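Nucleoside-diphosphate sugar epimerase (SulA family) (Corynebacterium glutamicum, PDB 3OH8) is probably an NAD(P)-dependent epimerase or dehydratase of nucleotide sugars, built on a Rossmann-type domain of the short-chain dehydrogenase/reductase kind, though its precise substrate is not established. Local coordinates at residues N363-S371 and T426-A434; F301-S309 and S338-Y349. All coordinates share one frame; numbering follows the deposited sequence.

Interaction 1. Residues N363-S371 and T426-A434; sequences NAVAPNPVS and TFRYTDIGA
The loop that leaves strand 360-364 of the epimerase-family sheet meets the turn before helix 432-440, and its central pair is a CH-pi contact of Pro367 with Phe427. Pro367 CD sits 3.7 Å from the centroid of the Phe427 ring, only 6° off the ring normal, while CG leans over the CD1 side. Proline suits this place because its rigid ring presents C-H groups, CD polarised by the adjacent N, to the aromatic face. With CG of Phe427 anti to its carbonyl carbon (chi1 -72°), the ring is brought against Pro367; CE2 also approaches Val365 O at 3.5 Å, a buried carbonyl with no hydrogen-bond partner in the model. Segment 426-434 belongs to the DUF1731 family region, so the contact joins that region to the Rossmann-type sheet. Asn368 supplies the direct polar link: ND2 donates to Thr430 O at 3.0 Å and 165°, the acceptor lying in the amide plane but the donor well above the carbonyl plane. A water bridges Asn368 O and Ile432 N, giving a partner to a backbone N-H in the first turn of the helix. Beyond it, methyl branches of two beta-branched residues, Val370 CG1 and Ile432 CG2, meet at 4.1 Å.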
loop_
_atom_site.group_PDB
_atom_site.type_symbol
_atom_site.label_atom_id
_atom_site.label_comp_id
_atom_site.label_asym_id
_atom_site.label_seq_id
_atom_site.Cartn_x
_atom_site.Cartn_y
_atom_site.Cartn_z
ATOM N N ASN A 363 -11.020 -12.974 5.651
ATOM C CA ASN A 363 -11.047 -11.788 6.502
ATOM C C ASN A 363 -9.726 -11.034 6.342
ATOM O O ASN A 363 -8.678 -11.509 6.789
ATOM C CB ASN A 363 -11.267 -12.147 7.976
ATOM C CG ASN A 363 -12.701 -12.598 8.276
ATOM O OD1 ASN A 363 -12.981 -13.141 9.351
ATOM N ND2 ASN A 363 -13.608 -12.361 7.346
ATOM N N ALA A 364 -9.761 -9.878 5.688
ATOM C CA ALA A 364 -8.540 -9.081 5.548
ATOM C C ALA A 364 -8.515 -8.058 6.663
ATOM O O ALA A 364 -8.935 -6.919 6.485
ATOM C CB ALA A 364 -8.479 -8.404 4.191
ATOM N N VAL A 365 -8.059 -8.504 7.826
ATOM C CA VAL A 365 -8.006 -7.697 9.031
ATOM C C VAL A 365 -6.718 -8.079 9.736
ATOM O O VAL A 365 -6.244 -9.200 9.598
ATOM C CB VAL A 365 -9.197 -8.017 9.982
ATOM C CG1 VAL A 365 -10.542 -7.769 9.272
ATOM C CG2 VAL A 365 -9.103 -9.462 10.493
ATOM N N ALA A 366 -6.135 -7.146 10.475
ATOM C CA ALA A 366 -4.976 -7.478 11.291
ATOM C C ALA A 366 -5.388 -8.492 12.357
ATOM O O ALA A 366 -6.550 -8.538 12.743
ATOM C CB ALA A 366 -4.393 -6.211 11.933
ATOM N N PRO A 367 -4.438 -9.324 12.813
ATOM C CA PRO A 367 -4.676 -10.327 13.857
ATOM C C PRO A 367 -5.257 -9.723 15.144
ATOM O O PRO A 367 -5.899 -10.448 15.897
ATOM C CB PRO A 367 -3.277 -10.878 14.150
ATOM C CG PRO A 367 -2.474 -10.613 12.918
ATOM C CD PRO A 367 -3.064 -9.386 12.265
ATOM N N ASN A 368 -5.042 -8.428 15.383
ATOM C CA ASN A 368 -5.392 -7.813 16.669
ATOM C C ASN A 368 -6.372 -6.638 16.608
ATOM O O ASN A 368 -5.954 -5.477 16.645
ATOM C CB ASN A 368 -4.113 -7.357 17.396
ATOM C CG ASN A 368 -3.215 -8.517 17.774
ATOM O OD1 ASN A 368 -3.624 -9.431 18.497
ATOM N ND2 ASN A 368 -1.996 -8.501 17.272
ATOM N N PRO A 369 -7.685 -6.929 16.544
ATOM C CA PRO A 369 -8.655 -5.831 16.650
ATOM C C PRO A 369 -8.558 -5.168 18.032
ATOM O O PRO A 369 -8.143 -5.829 18.979
ATOM C CB PRO A 369 -10.005 -6.525 16.450
ATOM C CG PRO A 369 -9.758 -7.974 16.779
ATOM C CD PRO A 369 -8.325 -8.248 16.418
ATOM N N VAL A 370 -8.904 -3.886 18.144
ATOM C CA VAL A 370 -8.780 -3.177 19.418
ATOM C C VAL A 370 -10.084 -2.505 19.808
ATOM O O VAL A 370 -10.938 -2.255 18.954
ATOM C CB VAL A 370 -7.668 -2.094 19.373
ATOM C CG1 VAL A 370 -6.307 -2.729 19.056
ATOM C CG2 VAL A 370 -8.009 -1.032 18.359
ATOM N N SER A 371 -10.234 -2.204 21.097
ATOM C CA SER A 371 -11.420 -1.495 21.588
ATOM C C SER A 371 -11.400 -0.029 21.173
ATOM O O SER A 371 -10.332 0.562 20.985
ATOM C CB SER A 371 -11.495 -1.581 23.110
ATOM O OG SER A 371 -10.468 -0.806 23.710
ATOM N N THR A 426 2.157 -13.989 6.835
ATOM C CA THR A 426 2.917 -13.026 7.611
ATOM C C THR A 426 2.283 -11.651 7.419
ATOM O O THR A 426 2.034 -11.227 6.291
ATOM C CB THR A 426 4.397 -12.995 7.147
ATOM O OG1 THR A 426 5.023 -14.255 7.447
ATOM C CG2 THR A 426 5.179 -11.857 7.819
ATOM N N PHE A 427 2.008 -10.958 8.521
ATOM C CA PHE A 427 1.493 -9.595 8.452
ATOM C C PHE A 427 2.632 -8.626 8.691
ATOM O O PHE A 427 3.496 -8.870 9.523
ATOM C CB PHE A 427 0.420 -9.356 9.516
ATOM C CG PHE A 427 -0.872 -10.052 9.237
ATOM C CD1 PHE A 427 -1.071 -11.355 9.649
ATOM C CD2 PHE A 427 -1.892 -9.400 8.564
ATOM C CE1 PHE A 427 -2.267 -12.007 9.403
ATOM C CE2 PHE A 427 -3.094 -10.046 8.302
ATOM C CZ PHE A 427 -3.285 -11.350 8.721
ATOM N N ARG A 428 2.618 -7.518 7.963
ATOM C CA ARG A 428 3.584 -6.457 8.170
ATOM C C ARG A 428 3.354 -5.769 9.508
ATOM O O ARG A 428 4.308 -5.443 10.216
ATOM C CB ARG A 428 3.476 -5.423 7.054
ATOM C CG ARG A 428 3.847 -5.962 5.679
ATOM C CD ARG A 428 4.018 -4.823 4.681
ATOM N NE ARG A 428 4.054 -5.308 3.299
ATOM C CZ ARG A 428 4.542 -4.608 2.281
ATOM N NH1 ARG A 428 5.035 -3.398 2.504
ATOM N NH2 ARG A 428 4.539 -5.112 1.046
ATOM N N TYR A 429 2.090 -5.530 9.845
ATOM C CA TYR A 429 1.754 -4.844 11.089
ATOM C C TYR A 429 0.668 -5.590 11.854
ATOM O O TYR A 429 -0.503 -5.566 11.486
ATOM C CB TYR A 429 1.336 -3.407 10.798
ATOM C CG TYR A 429 2.358 -2.701 9.953
ATOM C CD1 TYR A 429 3.542 -2.235 10.517
ATOM C CD2 TYR A 429 2.167 -2.546 8.581
ATOM C CE1 TYR A 429 4.513 -1.611 9.737
ATOM C CE2 TYR A 429 3.123 -1.916 7.796
ATOM C CZ TYR A 429 4.298 -1.461 8.387
ATOM O OH TYR A 429 5.253 -0.850 7.633
ATOM N N THR A 430 1.069 -6.272 12.916
ATOM C CA THR A 430 0.109 -6.993 13.742
ATOM C C THR A 430 -0.496 -6.059 14.797
ATOM O O THR A 430 -1.594 -6.303 15.302
ATOM C CB THR A 430 0.769 -8.216 14.427
ATOM O OG1 THR A 430 1.930 -7.786 15.139
ATOM C CG2 THR A 430 1.206 -9.247 13.391
ATOM N N ASP A 431 0.218 -4.985 15.124
ATOM C CA ASP A 431 -0.226 -4.068 16.174
ATOM C C ASP A 431 -0.547 -2.692 15.612
ATOM O O ASP A 431 0.237 -2.121 14.858
ATOM C CB ASP A 431 0.844 -3.936 17.259
ATOM C CG ASP A 431 1.394 -5.276 17.693
ATOM O OD1 ASP A 431 0.584 -6.191 17.968
ATOM O OD2 ASP A 431 2.638 -5.413 17.753
ATOM N N ILE A 432 -1.692 -2.153 16.009
ATOM C CA ILE A 432 -2.176 -0.916 15.414
ATOM C C ILE A 432 -1.251 0.283 15.650
ATOM O O ILE A 432 -1.125 1.152 14.789
ATOM C CB ILE A 432 -3.605 -0.590 15.895
ATOM C CG1 ILE A 432 -4.220 0.490 15.004
ATOM C CG2 ILE A 432 -3.595 -0.194 17.368
ATOM C CD1 ILE A 432 -5.708 0.665 15.196
ATOM N N GLY A 433 -0.609 0.323 16.814
ATOM C CA GLY A 433 0.399 1.328 17.098
ATOM C C GLY A 433 1.512 1.317 16.067
ATOM O O GLY A 433 1.934 2.363 15.586
ATOM N N ALA A 434 1.983 0.132 15.710
ATOM C CA ALA A 434 3.025 0.024 14.693
ATOM C C ALA A 434 2.528 0.401 13.291
ATOM O O ALA A 434 3.274 0.980 12.510
ATOM C CB ALA A 434 3.628 -1.373 14.687
HETATM O O HOH W 1 -3.428 -3.951 17.755
#

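Interaction 2. Residues F301-S309 and S338-Y349; sequences FIRTGVALS and SWIAIDDLTDIY
Val306, Ala307 and Leu308 pair in parallel with Trp339, Ile340 and Ala341, inside the Rossmann-type sheet of the epimerase/dehydratase family. Four backbone bonds join the segments. Val306 N reaches Ser338 O at 2.7 Å, almost straight at 175°; Ile340 N returns to Val306 O, and Leu308 N to Ile340 O. The fourth, from Ile342 N to Leu308 O at 2.9 Å, carries the pairing into the first turn of helix 342-354. Gly305 fits the start of this pairing: with no side chain, it lets its CA come to 3.4 Å from Ser338 O.

Successive side chains alternate between the faces of the sheet. Ala307 and Ile340 share one face, where small Ala307 lets Leu345 CD2 of the helix approach its CB to 4.0 Å. On the other, Leu308 CD1 packs against Trp339 CE3, while the indole NE1 bonds to Asn368 O.

The helix segment 342-349 runs nearly antiparallel to strand 301-304, the axes 10.3 Å apart at closest approach. Leu345 CG extends anti to the backbone N (chi1 177°), and its forked methyls straddle Thr304 CG2, the CD2 branch tightly at 3.5 Å. Further along, Ile302 lays CG1 over a face of the Tyr349 ring, 4.0 Å from its centroid, and brings CG2 near CE2. Ile250 of neighbouring strand 248-254 also touches Ile302 and Tyr349. At the polar end, one water lies at the ring edge in its plane, 2.7 Å from Tyr349 OH, and is hydrogen-bonded also to Thr304 OG1.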
loop_
_atom_site.group_PDB
_atom_site.type_symbol
_atom_site.label_atom_id
_atom_site.label_comp_id
_atom_site.label_asym_id
_atom_site.label_seq_id
_atom_site.Cartn_x
_atom_site.Cartn_y
_atom_site.Cartn_z
ATOM N N PHE A 301 -13.404 -13.579 -1.730
ATOM C CA PHE A 301 -14.029 -12.354 -1.252
ATOM C C PHE A 301 -13.132 -11.796 -0.180
ATOM O O PHE A 301 -12.882 -12.450 0.835
ATOM C CB PHE A 301 -15.406 -12.646 -0.644
ATOM C CG PHE A 301 -16.241 -13.568 -1.469
ATOM C CD1 PHE A 301 -16.720 -13.161 -2.702
ATOM C CD2 PHE A 301 -16.554 -14.836 -1.014
ATOM C CE1 PHE A 301 -17.489 -14.004 -3.470
ATOM C CE2 PHE A 301 -17.324 -15.689 -1.783
ATOM C CZ PHE A 301 -17.788 -15.268 -3.017
ATOM N N ILE A 302 -12.624 -10.595 -0.408
ATOM C CA ILE A 302 -11.714 -9.972 0.549
ATOM C C ILE A 302 -12.554 -9.120 1.496
ATOM O O ILE A 302 -12.838 -7.960 1.215
ATOM C CB ILE A 302 -10.652 -9.119 -0.176
ATOM C CG1 ILE A 302 -9.938 -9.964 -1.238
ATOM C CG2 ILE A 302 -9.639 -8.543 0.808
ATOM C CD1 ILE A 302 -9.416 -11.312 -0.720
ATOM N N ARG A 303 -12.989 -9.727 2.601
ATOM C CA ARG A 303 -13.783 -9.016 3.587
ATOM C C ARG A 303 -12.863 -8.097 4.378
ATOM O O ARG A 303 -12.229 -8.512 5.341
ATOM C CB ARG A 303 -14.516 -10.007 4.506
ATOM C CG ARG A 303 -15.439 -10.953 3.738
ATOM C CD ARG A 303 -16.232 -11.901 4.666
ATOM N NE ARG A 303 -17.150 -12.733 3.892
ATOM C CZ ARG A 303 -17.670 -13.880 4.319
ATOM N NH1 ARG A 303 -17.368 -14.359 5.526
ATOM N NH2 ARG A 303 -18.487 -14.553 3.527
ATOM N N THR A 304 -12.796 -6.841 3.954
ATOM C CA THR A 304 -11.850 -5.889 4.513
ATOM C C THR A 304 -12.348 -5.197 5.775
ATOM O O THR A 304 -13.527 -4.835 5.888
ATOM C CB THR A 304 -11.542 -4.783 3.502
ATOM O OG1 THR A 304 -11.276 -5.376 2.225
ATOM C CG2 THR A 304 -10.327 -3.991 3.967
ATOM N N GLY A 305 -11.432 -5.003 6.713
ATOM C CA GLY A 305 -11.678 -4.157 7.865
ATOM C C GLY A 305 -11.494 -2.722 7.428
ATOM O O GLY A 305 -11.503 -2.432 6.235
ATOM N N VAL A 306 -11.322 -1.829 8.392
ATOM C CA VAL A 306 -11.061 -0.437 8.103
ATOM C C VAL A 306 -9.584 -0.282 7.752
ATOM O O VAL A 306 -8.710 -0.525 8.576
ATOM C CB VAL A 306 -11.380 0.454 9.317
ATOM C CG1 VAL A 306 -10.908 1.891 9.060
ATOM C CG2 VAL A 306 -12.871 0.403 9.627
ATOM N N ALA A 307 -9.318 0.108 6.515
ATOM C CA ALA A 307 -7.954 0.233 6.038
ATOM C C ALA A 307 -7.315 1.501 6.582
ATOM O O ALA A 307 -7.887 2.592 6.494
ATOM C CB ALA A 307 -7.931 0.218 4.519
ATOM N N LEU A 308 -6.131 1.357 7.168
ATOM C CA LEU A 308 -5.453 2.504 7.747
ATOM C C LEU A 308 -4.373 2.984 6.800
ATOM O O LEU A 308 -3.420 2.252 6.506
ATOM C CB LEU A 308 -4.840 2.168 9.106
ATOM C CG LEU A 308 -5.802 1.590 10.147
ATOM C CD1 LEU A 308 -5.057 1.423 11.457
ATOM C CD2 LEU A 308 -7.034 2.483 10.323
ATOM N N SER A 309 -4.535 4.218 6.332
ATOM C CA SER A 309 -3.592 4.834 5.405
ATOM C C SER A 309 -3.360 6.278 5.806
ATOM O O SER A 309 -4.294 6.977 6.212
ATOM C CB SER A 309 -4.134 4.780 3.975
ATOM O OG SER A 309 -3.432 5.683 3.135
ATOM N N SER A 338 -12.287 -3.108 13.870
ATOM C CA SER A 338 -11.692 -4.101 12.982
ATOM C C SER A 338 -10.892 -3.382 11.881
ATOM O O SER A 338 -11.468 -2.798 10.950
ATOM C CB SER A 338 -12.803 -4.973 12.393
ATOM O OG SER A 338 -12.328 -5.824 11.373
ATOM N N TRP A 339 -9.566 -3.409 12.013
ATOM C CA TRP A 339 -8.681 -2.553 11.217
ATOM C C TRP A 339 -7.637 -3.385 10.492
ATOM O O TRP A 339 -7.344 -4.503 10.893
ATOM C CB TRP A 339 -7.945 -1.572 12.126
ATOM C CG TRP A 339 -7.010 -2.273 13.059
ATOM C CD1 TRP A 339 -7.321 -2.816 14.271
ATOM C CD2 TRP A 339 -5.612 -2.535 12.851
ATOM N NE1 TRP A 339 -6.208 -3.403 14.830
ATOM C CE2 TRP A 339 -5.140 -3.237 13.982
ATOM C CE3 TRP A 339 -4.711 -2.246 11.820
ATOM C CZ2 TRP A 339 -3.808 -3.659 14.113
ATOM C CZ3 TRP A 339 -3.383 -2.660 11.949
ATOM C CH2 TRP A 339 -2.948 -3.356 13.090
ATOM N N ILE A 340 -7.066 -2.820 9.433
ATOM C CA ILE A 340 -5.901 -3.418 8.788
ATOM C C ILE A 340 -5.016 -2.309 8.195
ATOM O O ILE A 340 -5.519 -1.308 7.687
ATOM C CB ILE A 340 -6.322 -4.434 7.691
ATOM C CG1 ILE A 340 -5.078 -5.134 7.114
ATOM C CG2 ILE A 340 -7.172 -3.737 6.605
ATOM C CD1 ILE A 340 -5.379 -6.345 6.234
ATOM N N ALA A 341 -3.702 -2.466 8.298
ATOM C CA ALA A 341 -2.780 -1.487 7.714
ATOM C C ALA A 341 -2.926 -1.591 6.214
ATOM O O ALA A 341 -3.126 -2.689 5.684
ATOM C CB ALA A 341 -1.347 -1.781 8.147
ATOM N N ILE A 342 -2.889 -0.461 5.518
ATOM C CA ILE A 342 -3.136 -0.521 4.083
ATOM C C ILE A 342 -2.167 -1.486 3.375
ATOM O O ILE A 342 -2.558 -2.204 2.448
ATOM C CB ILE A 342 -3.146 0.862 3.411
ATOM C CG1 ILE A 342 -3.508 0.696 1.932
ATOM C CG2 ILE A 342 -1.809 1.601 3.596
ATOM C CD1 ILE A 342 -3.866 1.993 1.236
ATOM N N ASP A 343 -0.917 -1.528 3.820
ATOM C CA ASP A 343 0.048 -2.401 3.163
ATOM C C ASP A 343 -0.334 -3.866 3.340
ATOM O O ASP A 343 -0.171 -4.677 2.423
ATOM C CB ASP A 343 1.465 -2.152 3.673
ATOM C CG ASP A 343 2.009 -0.806 3.251
ATOM O OD1 ASP A 343 1.827 -0.430 2.075
ATOM O OD2 ASP A 343 2.624 -0.123 4.103
ATOM N N ASP A 344 -0.850 -4.218 4.514
ATOM C CA ASP A 344 -1.299 -5.591 4.713
ATOM C C ASP A 344 -2.490 -5.941 3.828
ATOM O O ASP A 344 -2.613 -7.084 3.383
ATOM C CB ASP A 344 -1.594 -5.880 6.179
ATOM C CG ASP A 344 -0.322 -6.167 6.963
ATOM O OD1 ASP A 344 0.459 -7.028 6.502
ATOM O OD2 ASP A 344 -0.095 -5.537 8.017
ATOM N N LEU A 345 -3.351 -4.957 3.564
ATOM C CA LEU A 345 -4.511 -5.187 2.715
ATOM C C LEU A 345 -4.082 -5.455 1.270
ATOM O O LEU A 345 -4.519 -6.447 0.671
ATOM C CB LEU A 345 -5.495 -4.020 2.790
ATOM C CG LEU A 345 -6.740 -4.111 1.890
ATOM C CD1 LEU A 345 -7.527 -5.372 2.192
ATOM C CD2 LEU A 345 -7.637 -2.877 2.074
ATOM N N THR A 346 -3.218 -4.602 0.712
ATOM C CA THR A 346 -2.717 -4.876 -0.632
ATOM C C THR A 346 -1.929 -6.198 -0.690
ATOM O O THR A 346 -2.070 -6.948 -1.659
ATOM C CB THR A 346 -1.924 -3.690 -1.259
ATOM O OG1 THR A 346 -0.745 -3.418 -0.492
ATOM C CG2 THR A 346 -2.798 -2.430 -1.299
ATOM N N ASP A 347 -1.117 -6.489 0.333
ATOM C CA ASP A 347 -0.437 -7.792 0.400
ATOM C C ASP A 347 -1.438 -8.927 0.217
ATOM O O ASP A 347 -1.176 -9.905 -0.492
ATOM C CB ASP A 347 0.295 -7.979 1.729
ATOM C CG ASP A 347 1.647 -7.269 1.767
ATOM O OD1 ASP A 347 2.014 -6.583 0.783
ATOM O OD2 ASP A 347 2.341 -7.399 2.794
ATOM N N ILE A 348 -2.589 -8.803 0.881
ATOM C CA ILE A 348 -3.603 -9.855 0.829
ATOM C C ILE A 348 -4.203 -9.957 -0.568
ATOM O O ILE A 348 -4.380 -11.055 -1.092
ATOM C CB ILE A 348 -4.673 -9.645 1.923
ATOM C CG1 ILE A 348 -4.047 -9.948 3.293
ATOM C CG2 ILE A 348 -5.863 -10.552 1.697
ATOM C CD1 ILE A 348 -4.837 -9.395 4.487
ATOM N N TYR A 349 -4.493 -8.820 -1.190
ATOM C CA TYR A 349 -4.965 -8.852 -2.575
ATOM C C TYR A 349 -3.932 -9.495 -3.492
ATOM O O TYR A 349 -4.250 -10.361 -4.315
ATOM C CB TYR A 349 -5.294 -7.437 -3.071
ATOM C CG TYR A 349 -6.733 -7.037 -2.768
ATOM C CD1 TYR A 349 -7.781 -7.497 -3.558
ATOM C CD2 TYR A 349 -7.033 -6.182 -1.707
ATOM C CE1 TYR A 349 -9.110 -7.127 -3.286
ATOM C CE2 TYR A 349 -8.345 -5.813 -1.428
ATOM C CZ TYR A 349 -9.377 -6.297 -2.214
ATOM O OH TYR A 349 -10.681 -5.925 -1.936
HETATM O O HOH W 2 -11.034 -3.995 -0.095
#

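How the interactions relate
Along the chain the two contacts come in series: interaction 2 closes with helix 342-354, which leads into strand 360-364, where interaction 1 opens. Their centres lie 9 Å apart and both reach one mixed sheet, in which strand 298-308 pairs with 336-341 through its last residues and with 360-364 through its earlier ones, while short strand 370-371 runs antiparallel to 336-341. They also touch directly. Asp344 accepts from the backbone N of Arg428 and of Tyr429, and Asp347 forms a salt bridge with the Arg428 guanidinium, while Trp339 packs on Ile432. Helix 342-354 thus serves as common ground, with one side on the sheet and its acidic residues holding the DUF1731 segment to the Rossmann-type domain.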